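Local atomic coordinates of putative ATP-dependent endonuclease of the OLD family (PDB entry 6P74), a protein that degrades linear and supercoiled double-stranded DNA from 5' to 3' with divalent metal ions, nicks circular DNA, and has a DNA-stimulated ATPase activity. Residues Cys12-Asp17 with Thr66-Glu71; Leu92-Glu97 with Phe101-Glu106; Gly407-Ile412 with Asp431-Pro436. All coordinates share one frame; numbering follows the deposited sequence.

Two of the three contacts sit side by side in the N-terminal part of the ATPase domain, and the third lies in the Toprim nuclease domain. Interactions 1 and 2 have centres 12 Å apart and reach the same antiparallel sheet, in which strands 70-76 and 85-97 are neighbours; Ile-70 N lies 2.9 Å from Cys-94 O, a probable hydrogen bond that links the two contacts. Interaction 3 is remote, its centre 47 Å from that of interaction 1 and 57 Å from that of interaction 2. Along the chain the three close one after another and none encloses another: the first two lie on one sheet of the ATPase domain, the third at the metal site of the Toprim domain.

Interaction 1: residues Cys12-Asp17 with Thr66-Glu71; sequences CLEDID and TTRAIE
Glu-14 and Arg-68 meet by their charged ends alone, an example of two distant stretches of chain joined by a single salt bridge. OE1 of Glu-14 stands 3.2 Å from NH1 of Arg-68, and the hydrogen bond within this pair is weak, bent to 129° at the hydrogen. The carboxylate and guanidinium planes are only 19° apart, yet the two side chains run at a slant to each other, and OE1 meets the guanidinium obliquely. Both chains are stretched to span the 10.0 Å between Glu-14 CA and Arg-68 CA; Glu-14 sends CG opposite its backbone N (chi1 171°).

The tight packing is found not in this contact but next to it, where Leu-13 and Ile-16 are buried against Ile-37 of helix 34-45 and Val-7 of strand 2-10, while Ile-70 is buried in the sheet. The bridge itself belongs to the surface, with both partners partly exposed. Arg-333 takes the other oxygen of Glu-14 in a second salt bridge, and Asp-65 makes a weak, long ion pair with Arg-68. Shared among several charges and partly open to water, the bent bond probably contributes a modest electrostatic tie between the corner at Glu-14 and the approach to strand 70-76.

Interaction 2: residues Leu92-Glu97 with Phe101-Glu106; sequences LTCKGE and FHVDLE. With SO4 (sulfate ion), chain K.
Lys-95 and His-102 lie across from each other on one face of a beta hairpin, their side chains slanting past one another. CE of the lysine comes 3.8 Å from NE2 of the imidazole, so the methylenes, and not the ammonium group, meet the ring. Both residues place CG between backbone N and carbonyl carbon (chi1 64° and 59°), which brings the two side chains over the same part of the face, where they cross. Asp-104 OD2 lies in the plane of the imidazole at its edge, while Lys-95 O stands over one ring face.

On the other face the contacts are apolar. Cys-94 and Val-103 form a non-hydrogen-bonded pair in which SG touches CG1 of the valine at 3.7 Å, and the cysteine CB packs on the same methyl. Next along this face, Leu-92 CB approaches Leu-105 CD1 at 4.2 Å, and both leucines pack on Val-44 of helix 34-45. Toward the turn, the CB of Phe-101 rests 3.2 Å from Lys-95 O, and its ring passes obliquely by the backbone of Lys-95 and Gly-96.

The strands run antiparallel, 162° apart. Thr-93 N gives a hydrogen bond of 2.9 Å to Asp-104 O, and the hydrogen-bonded pair Lys-95 and His-102 repeats the pattern, with His-102 N 3.0 Å from Lys-95 O. On the outer edge Leu-105 N donates to O1 of a sulfate at 2.9 Å, an ion probably from the crystallisation liquor that Trp-49 also binds.

The two faces thus differ in chemistry: the apolar one packs on helix 34-45 through its leucines and is partly exposed toward the turn, whereas on the other the lysine would disfavour and the aspartate favour a protonated imidazole, with solvent probably damping both effects.

Interaction 3: residues Gly407-Ile412 with Asp431-Pro436; sequences GGKAGI and DEDVWP. With SM (samarium (III) ion), chain O.
The ammonium group of Lys-409 reaches across to the backbone at the end of strand 426-431, where NZ donates a hydrogen bond of 2.9 Å to Asp-431 O. The nitrogen sits 32° out of the carbonyl plane. Glu-456 and Asn-460, both of helix 443-467, belong to the same first shell, the one through a salt bridge to NZ and the other by accepting a hydrogen bond from it. NZ also lies 3.1 Å from Glu-432 O and makes a long salt bridge, 3.7 Å, with OD2 of Asp-433. A buried lysine is thus surrounded by oxygen atoms that would stabilise its positive charge. An extended side chain carries it there from the first turn of helix 409-422, whose N-cap is Gly-408.

The segment it grips faces the metal. Asp-431 OD2 binds samarium directly at 2.4 Å. Asp-433 acts through a water, which donates to OD1 at 2.6 Å and is itself 2.6 Å from the metal. Glu-480 completes the protein ligands seen on samarium. Further out, the backbone N of Leu-479 fixes Asp-431 OD1, and Glu-377 accepts a hydrogen bond from Asp-431 N.

The lysine thus ties down the strand end and the loop that present Asp-431 and Asp-433 to the metal. An acidic D-x-D pair at the end of a parallel strand, set beside a glutamate from another strand's end, is the signature of the Toprim fold, here consistent with a two-metal nuclease site.

Interaction 1: residues Cys12-Asp17 with Thr66-Glu71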
loop_
_atom_site.group_PDB
_atom_site.type_symbol
_atom_site.label_atom_id
_atom_site.label_comp_id
_atom_site.label_asym_id
_atom_site.label_seq_id
_atom_site.Cartn_x
_atom_site.Cartn_y
_atom_site.Cartn_z
ATOM N N CYS A 12 8.344 -9.239 -3.681
ATOM C CA CYS A 12 9.765 -9.554 -3.592
ATOM C C CYS A 12 10.040 -10.998 -3.181
ATOM O O CYS A 12 11.206 -11.410 -3.202
ATOM C CB CYS A 12 10.466 -8.586 -2.627
ATOM S SG CYS A 12 9.790 -8.511 -0.946
ATOM N N LEU A 13 9.010 -11.782 -2.837
ATOM C CA LEU A 13 9.192 -13.135 -2.303
ATOM C C LEU A 13 9.148 -14.128 -3.456
ATOM O O LEU A 13 8.087 -14.627 -3.837
ATOM C CB LEU A 13 8.129 -13.454 -1.255
ATOM C CG LEU A 13 8.002 -12.474 -0.084
ATOM C CD1 LEU A 13 6.931 -12.925 0.896
ATOM C CD2 LEU A 13 9.341 -12.315 0.618
ATOM N N GLU A 14 10.321 -14.443 -4.008
ATOM C CA GLU A 14 10.371 -15.390 -5.115
ATOM C C GLU A 14 9.992 -16.788 -4.652
ATOM O O GLU A 14 9.144 -17.448 -5.270
ATOM C CB GLU A 14 11.752 -15.394 -5.754
ATOM C CG GLU A 14 11.941 -16.500 -6.775
ATOM C CD GLU A 14 13.032 -16.195 -7.784
ATOM O OE1 GLU A 14 12.806 -16.462 -8.984
ATOM O OE2 GLU A 14 14.109 -15.690 -7.390
ATOM N N ASP A 15 10.591 -17.244 -3.553
ATOM C CA ASP A 15 10.317 -18.578 -3.022
ATOM C C ASP A 15 10.741 -18.429 -1.563
ATOM O O ASP A 15 11.831 -17.915 -1.284
ATOM C CB ASP A 15 11.003 -19.643 -3.874
ATOM C CG ASP A 15 10.660 -21.059 -3.427
ATOM O OD1 ASP A 15 10.221 -21.239 -2.274
ATOM O OD2 ASP A 15 10.825 -22.000 -4.233
ATOM N N ILE A 16 9.895 -18.880 -0.636
ATOM C CA ILE A 16 10.212 -18.822 0.784
ATOM C C ILE A 16 9.308 -19.843 1.451
ATOM O O ILE A 16 8.197 -20.127 0.999
ATOM C CB ILE A 16 10.101 -17.474 1.534
ATOM C CG1 ILE A 16 8.692 -16.919 1.366
ATOM C CG2 ILE A 16 11.157 -16.497 1.024
ATOM C CD1 ILE A 16 8.218 -16.070 2.518
ATOM N N ASP A 17 9.791 -20.353 2.576
ATOM C CA ASP A 17 9.092 -21.386 3.326
ATOM C C ASP A 17 9.499 -21.243 4.789
ATOM O O ASP A 17 10.654 -21.511 5.133
ATOM C CB ASP A 17 9.460 -22.756 2.759
ATOM C CG ASP A 17 8.725 -23.893 3.431
ATOM O OD1 ASP A 17 7.983 -23.649 4.420
ATOM O OD2 ASP A 17 8.908 -25.041 2.959
ATOM N N THR A 66 3.938 -11.840 -14.387
ATOM C CA THR A 66 2.620 -12.385 -14.720
ATOM C C THR A 66 2.691 -13.630 -15.613
ATOM O O THR A 66 1.667 -14.283 -15.797
ATOM C CB THR A 66 1.652 -11.366 -15.369
ATOM O OG1 THR A 66 1.943 -11.194 -16.768
ATOM C CG2 THR A 66 1.684 -10.030 -14.635
ATOM N N THR A 67 3.845 -13.977 -16.178
ATOM C CA THR A 67 4.024 -15.323 -16.704
ATOM C C THR A 67 4.328 -16.319 -15.604
ATOM O O THR A 67 4.439 -17.517 -15.887
ATOM C CB THR A 67 5.147 -15.370 -17.736
ATOM O OG1 THR A 67 4.818 -14.510 -18.839
ATOM C CG2 THR A 67 5.369 -16.797 -18.219
ATOM N N ARG A 68 4.486 -15.846 -14.374
ATOM C CA ARG A 68 4.658 -16.690 -13.206
ATOM C C ARG A 68 3.402 -16.633 -12.353
ATOM O O ARG A 68 2.702 -15.619 -12.315
ATOM C CB ARG A 68 5.858 -16.242 -12.378
ATOM C CG ARG A 68 7.160 -16.243 -13.122
ATOM C CD ARG A 68 8.235 -15.721 -12.217
ATOM N NE ARG A 68 9.547 -15.775 -12.835
ATOM C CZ ARG A 68 10.668 -15.507 -12.183
ATOM N NH1 ARG A 68 10.607 -15.174 -10.901
ATOM N NH2 ARG A 68 11.841 -15.576 -12.804
ATOM N N ALA A 69 3.123 -17.720 -11.657
ATOM C CA ALA A 69 1.939 -17.802 -10.818
ATOM C C ALA A 69 2.298 -17.430 -9.386
ATOM O O ALA A 69 3.238 -17.986 -8.811
ATOM C CB ALA A 69 1.334 -19.206 -10.867
ATOM N N ILE A 70 1.551 -16.485 -8.823
ATOM C CA ILE A 70 1.618 -16.235 -7.390
ATOM C C ILE A 70 1.001 -17.414 -6.641
ATOM O O ILE A 70 -0.086 -17.893 -6.991
ATOM C CB ILE A 70 0.904 -14.920 -7.051
ATOM C CG1 ILE A 70 1.658 -13.744 -7.681
ATOM C CG2 ILE A 70 0.758 -14.768 -5.544
ATOM C CD1 ILE A 70 0.873 -12.428 -7.708
ATOM N N GLU A 71 1.691 -17.881 -5.599
ATOM C CA GLU A 71 1.238 -19.014 -4.792
ATOM C C GLU A 71 1.503 -18.720 -3.321
ATOM O O GLU A 71 2.660 -18.583 -2.923
ATOM C CB GLU A 71 1.967 -20.296 -5.193
ATOM C CG GLU A 71 1.197 -21.273 -6.020
ATOM C CD GLU A 71 1.952 -22.583 -6.157
ATOM O OE1 GLU A 71 2.681 -22.763 -7.158
ATOM O OE2 GLU A 71 1.838 -23.422 -5.240
#

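Interaction 2: residues Leu92-Glu97 with Phe101-Glu106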
loop_
_atom_site.group_PDB
_atom_site.type_symbol
_atom_site.label_atom_id
_atom_site.label_comp_id
_atom_site.label_asym_id
_atom_site.label_seq_id
_atom_site.Cartn_x
_atom_site.Cartn_y
_atom_site.Cartn_z
ATOM N N LEU A 92 -3.537 -20.248 -2.045
ATOM C CA LEU A 92 -4.088 -19.165 -2.846
ATOM C C LEU A 92 -3.197 -18.981 -4.065
ATOM O O LEU A 92 -1.990 -18.747 -3.927
ATOM C CB LEU A 92 -4.187 -17.866 -2.042
ATOM C CG LEU A 92 -4.789 -16.652 -2.768
ATOM C CD1 LEU A 92 -6.216 -16.918 -3.157
ATOM C CD2 LEU A 92 -4.712 -15.395 -1.904
ATOM N N THR A 93 -3.782 -19.116 -5.249
ATOM C CA THR A 93 -3.045 -18.972 -6.492
ATOM C C THR A 93 -3.625 -17.808 -7.277
ATOM O O THR A 93 -4.844 -17.621 -7.316
ATOM C CB THR A 93 -3.100 -20.253 -7.343
ATOM O OG1 THR A 93 -2.677 -21.381 -6.565
ATOM C CG2 THR A 93 -2.190 -20.119 -8.548
ATOM N N CYS A 94 -2.752 -17.017 -7.892
ATOM C CA CYS A 94 -3.173 -15.995 -8.843
ATOM C C CYS A 94 -2.277 -16.094 -10.065
ATOM O O CYS A 94 -1.075 -15.821 -9.979
ATOM C CB CYS A 94 -3.111 -14.598 -8.236
ATOM S SG CYS A 94 -3.629 -13.309 -9.396
ATOM N N LYS A 95 -2.861 -16.472 -11.199
ATOM C CA LYS A 95 -2.108 -16.676 -12.427
ATOM C C LYS A 95 -2.987 -16.277 -13.598
ATOM O O LYS A 95 -4.082 -15.735 -13.427
ATOM C CB LYS A 95 -1.642 -18.134 -12.548
ATOM C CG LYS A 95 -2.782 -19.129 -12.662
ATOM C CD LYS A 95 -2.282 -20.557 -12.619
ATOM C CE LYS A 95 -3.433 -21.521 -12.415
ATOM N NZ LYS A 95 -2.971 -22.937 -12.403
ATOM N N GLY A 96 -2.510 -16.568 -14.795
ATOM C CA GLY A 96 -3.304 -16.312 -15.970
ATOM C C GLY A 96 -2.425 -16.334 -17.195
ATOM O O GLY A 96 -1.197 -16.236 -17.093
ATOM N N GLU A 97 -3.040 -16.499 -18.356
ATOM C CA GLU A 97 -2.371 -16.184 -19.601
ATOM C C GLU A 97 -3.131 -14.942 -20.029
ATOM O O GLU A 97 -4.351 -14.868 -19.869
ATOM C CB GLU A 97 -2.500 -17.286 -20.647
ATOM C CG GLU A 97 -1.860 -18.581 -20.222
ATOM C CD GLU A 97 -1.879 -19.611 -21.325
ATOM O OE1 GLU A 97 -2.345 -19.284 -22.442
ATOM O OE2 GLU A 97 -1.427 -20.746 -21.072
ATOM N N PHE A 101 -6.659 -13.144 -15.813
ATOM C CA PHE A 101 -6.117 -13.746 -14.609
ATOM C C PHE A 101 -7.263 -14.193 -13.713
ATOM O O PHE A 101 -8.414 -13.777 -13.880
ATOM C CB PHE A 101 -5.210 -12.750 -13.877
ATOM C CG PHE A 101 -4.105 -12.196 -14.743
ATOM C CD1 PHE A 101 -4.377 -11.241 -15.714
ATOM C CD2 PHE A 101 -2.802 -12.641 -14.598
ATOM C CE1 PHE A 101 -3.371 -10.741 -16.518
ATOM C CE2 PHE A 101 -1.793 -12.141 -15.398
ATOM C CZ PHE A 101 -2.079 -11.191 -16.360
ATOM N N HIS A 102 -6.939 -15.059 -12.758
ATOM C CA HIS A 102 -7.941 -15.608 -11.856
ATOM C C HIS A 102 -7.220 -16.115 -10.625
ATOM O O HIS A 102 -6.010 -16.362 -10.648
ATOM C CB HIS A 102 -8.741 -16.742 -12.510
ATOM C CG HIS A 102 -7.890 -17.884 -12.973
ATOM N ND1 HIS A 102 -7.294 -17.914 -14.218
ATOM C CD2 HIS A 102 -7.522 -19.031 -12.351
ATOM C CE1 HIS A 102 -6.600 -19.032 -14.343
ATOM N NE2 HIS A 102 -6.721 -19.727 -13.225
ATOM N N VAL A 103 -7.969 -16.275 -9.549
ATOM C CA VAL A 103 -7.385 -16.762 -8.312
ATOM C C VAL A 103 -8.206 -17.943 -7.827
ATOM O O VAL A 103 -9.430 -17.974 -7.996
ATOM C CB VAL A 103 -7.290 -15.653 -7.238
ATOM C CG1 VAL A 103 -6.867 -14.336 -7.873
ATOM C CG2 VAL A 103 -8.596 -15.497 -6.506
ATOM N N ASP A 104 -7.521 -18.928 -7.257
ATOM C CA ASP A 104 -8.144 -20.083 -6.634
ATOM C C ASP A 104 -7.715 -20.142 -5.175
ATOM O O ASP A 104 -6.564 -19.842 -4.844
ATOM C CB ASP A 104 -7.750 -21.380 -7.351
ATOM C CG ASP A 104 -7.933 -21.295 -8.853
ATOM O OD1 ASP A 104 -9.075 -21.059 -9.307
ATOM O OD2 ASP A 104 -6.927 -21.465 -9.582
ATOM N N LEU A 105 -8.644 -20.511 -4.305
ATOM C CA LEU A 105 -8.352 -20.780 -2.901
ATOM C C LEU A 105 -8.563 -22.274 -2.702
ATOM O O LEU A 105 -9.700 -22.741 -2.657
ATOM C CB LEU A 105 -9.243 -19.950 -1.983
ATOM C CG LEU A 105 -8.943 -20.026 -0.484
ATOM C CD1 LEU A 105 -7.521 -19.582 -0.183
ATOM C CD2 LEU A 105 -9.959 -19.206 0.307
ATOM N N GLU A 106 -7.485 -23.027 -2.611
ATOM C CA GLU A 106 -7.785 -24.443 -2.583
ATOM C C GLU A 106 -7.527 -25.034 -1.207
ATOM O O GLU A 106 -6.534 -24.682 -0.550
ATOM C CB GLU A 106 -6.954 -25.221 -3.603
ATOM C CG GLU A 106 -7.064 -24.749 -5.022
ATOM C CD GLU A 106 -5.996 -25.381 -5.889
ATOM O OE1 GLU A 106 -6.328 -26.327 -6.641
ATOM O OE2 GLU A 106 -4.817 -24.950 -5.788
HETATM S S SO4 K . -12.210 -18.236 -5.002
HETATM O O1 SO4 K . -11.106 -19.186 -5.127
HETATM O O2 SO4 K . -12.974 -18.495 -3.785
HETATM O O3 SO4 K . -11.698 -16.866 -4.955
HETATM O O4 SO4 K . -13.085 -18.385 -6.161
#

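Interaction 3: residues Gly407-Ile412 with Asp431-Pro436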
loop_
_atom_site.group_PDB
_atom_site.type_symbol
_atom_site.label_atom_id
_atom_site.label_comp_id
_atom_site.label_asym_id
_atom_site.label_seq_id
_atom_site.Cartn_x
_atom_site.Cartn_y
_atom_site.Cartn_z
ATOM N N GLY A 407 27.929 -11.540 28.547
ATOM C CA GLY A 407 27.760 -12.076 29.881
ATOM C C GLY A 407 28.610 -13.289 30.195
ATOM O O GLY A 407 28.175 -14.162 30.960
ATOM N N GLY A 408 29.810 -13.380 29.616
ATOM C CA GLY A 408 30.741 -14.456 29.929
ATOM C C GLY A 408 30.757 -15.492 28.826
ATOM O O GLY A 408 30.056 -15.376 27.817
ATOM N N LYS A 409 31.571 -16.537 29.021
ATOM C CA LYS A 409 31.836 -17.447 27.909
ATOM C C LYS A 409 30.593 -18.248 27.531
ATOM O O LYS A 409 30.254 -18.352 26.343
ATOM C CB LYS A 409 33.024 -18.346 28.241
ATOM C CG LYS A 409 34.347 -17.505 28.307
ATOM C CD LYS A 409 35.574 -18.360 28.618
ATOM C CE LYS A 409 36.857 -17.503 28.606
ATOM N NZ LYS A 409 38.048 -18.302 29.029
ATOM N N ALA A 410 29.882 -18.799 28.529
ATOM C CA ALA A 410 28.628 -19.492 28.248
ATOM C C ALA A 410 27.648 -18.578 27.524
ATOM O O ALA A 410 26.883 -19.042 26.674
ATOM C CB ALA A 410 28.008 -20.043 29.546
ATOM N N GLY A 411 27.678 -17.280 27.828
ATOM C CA GLY A 411 26.840 -16.332 27.112
ATOM C C GLY A 411 27.257 -16.172 25.667
ATOM O O GLY A 411 26.410 -15.969 24.789
ATOM N N ILE A 412 28.568 -16.236 25.402
ATOM C CA ILE A 412 29.062 -16.159 24.027
ATOM C C ILE A 412 28.583 -17.363 23.216
ATOM O O ILE A 412 28.078 -17.212 22.103
ATOM C CB ILE A 412 30.599 -16.041 23.998
ATOM C CG1 ILE A 412 31.041 -14.677 24.507
ATOM C CG2 ILE A 412 31.109 -16.184 22.575
ATOM C CD1 ILE A 412 32.536 -14.531 24.630
ATOM N N ASP A 431 39.036 -13.869 26.605
ATOM C CA ASP A 431 40.281 -14.180 27.302
ATOM C C ASP A 431 40.500 -15.681 27.383
ATOM O O ASP A 431 39.553 -16.468 27.424
ATOM C CB ASP A 431 40.278 -13.589 28.725
ATOM C CG ASP A 431 40.400 -12.054 28.739
ATOM O OD1 ASP A 431 40.768 -11.500 27.692
ATOM O OD2 ASP A 431 40.102 -11.400 29.773
ATOM N N GLU A 432 41.772 -16.080 27.437
ATOM C CA GLU A 432 42.074 -17.484 27.678
ATOM C C GLU A 432 41.761 -17.869 29.122
ATOM O O GLU A 432 41.088 -18.876 29.373
ATOM C CB GLU A 432 43.534 -17.770 27.344
ATOM C CG GLU A 432 43.949 -19.246 27.450
ATOM C CD GLU A 432 45.479 -19.387 27.435
ATOM O OE1 GLU A 432 46.153 -18.344 27.538
ATOM O OE2 GLU A 432 46.018 -20.515 27.339
ATOM N N ASP A 433 42.260 -17.090 30.088
ATOM C CA ASP A 433 41.985 -17.313 31.514
ATOM C C ASP A 433 42.574 -18.620 32.029
ATOM O O ASP A 433 41.980 -19.293 32.869
ATOM C CB ASP A 433 40.493 -17.254 31.804
ATOM C CG ASP A 433 39.986 -15.835 31.829
ATOM O OD1 ASP A 433 40.779 -14.952 32.220
ATOM O OD2 ASP A 433 38.818 -15.592 31.475
ATOM N N VAL A 434 43.758 -18.959 31.539
ATOM C CA VAL A 434 44.538 -20.091 32.013
ATOM C C VAL A 434 45.821 -19.523 32.596
ATOM O O VAL A 434 46.447 -18.652 31.989
ATOM C CB VAL A 434 44.828 -21.066 30.862
ATOM C CG1 VAL A 434 45.872 -22.145 31.258
ATOM C CG2 VAL A 434 43.499 -21.626 30.341
ATOM N N TRP A 435 46.195 -19.987 33.779
ATOM C CA TRP A 435 47.286 -19.358 34.504
ATOM C C TRP A 435 48.267 -20.413 34.982
ATOM O O TRP A 435 47.849 -21.506 35.362
ATOM C CB TRP A 435 46.734 -18.569 35.698
ATOM C CG TRP A 435 45.722 -17.566 35.250
ATOM C CD1 TRP A 435 44.347 -17.710 35.230
ATOM C CD2 TRP A 435 45.998 -16.275 34.705
ATOM N NE1 TRP A 435 43.767 -16.583 34.708
ATOM C CE2 TRP A 435 44.756 -15.685 34.381
ATOM C CE3 TRP A 435 47.178 -15.562 34.458
ATOM C CZ2 TRP A 435 44.660 -14.401 33.837
ATOM C CZ3 TRP A 435 47.084 -14.303 33.918
ATOM C CH2 TRP A 435 45.833 -13.733 33.602
ATOM N N PRO A 436 49.573 -20.134 34.971
ATOM C CA PRO A 436 50.518 -21.115 35.508
ATOM C C PRO A 436 50.283 -21.347 36.993
ATOM O O PRO A 436 49.896 -20.441 37.739
ATOM C CB PRO A 436 51.886 -20.471 35.249
ATOM C CG PRO A 436 51.597 -19.016 35.156
ATOM C CD PRO A 436 50.274 -18.943 34.462
HETATM SM SM SM O . 38.702 -10.764 31.564
HETATM O O HOH W 1 40.285 -12.473 32.708
#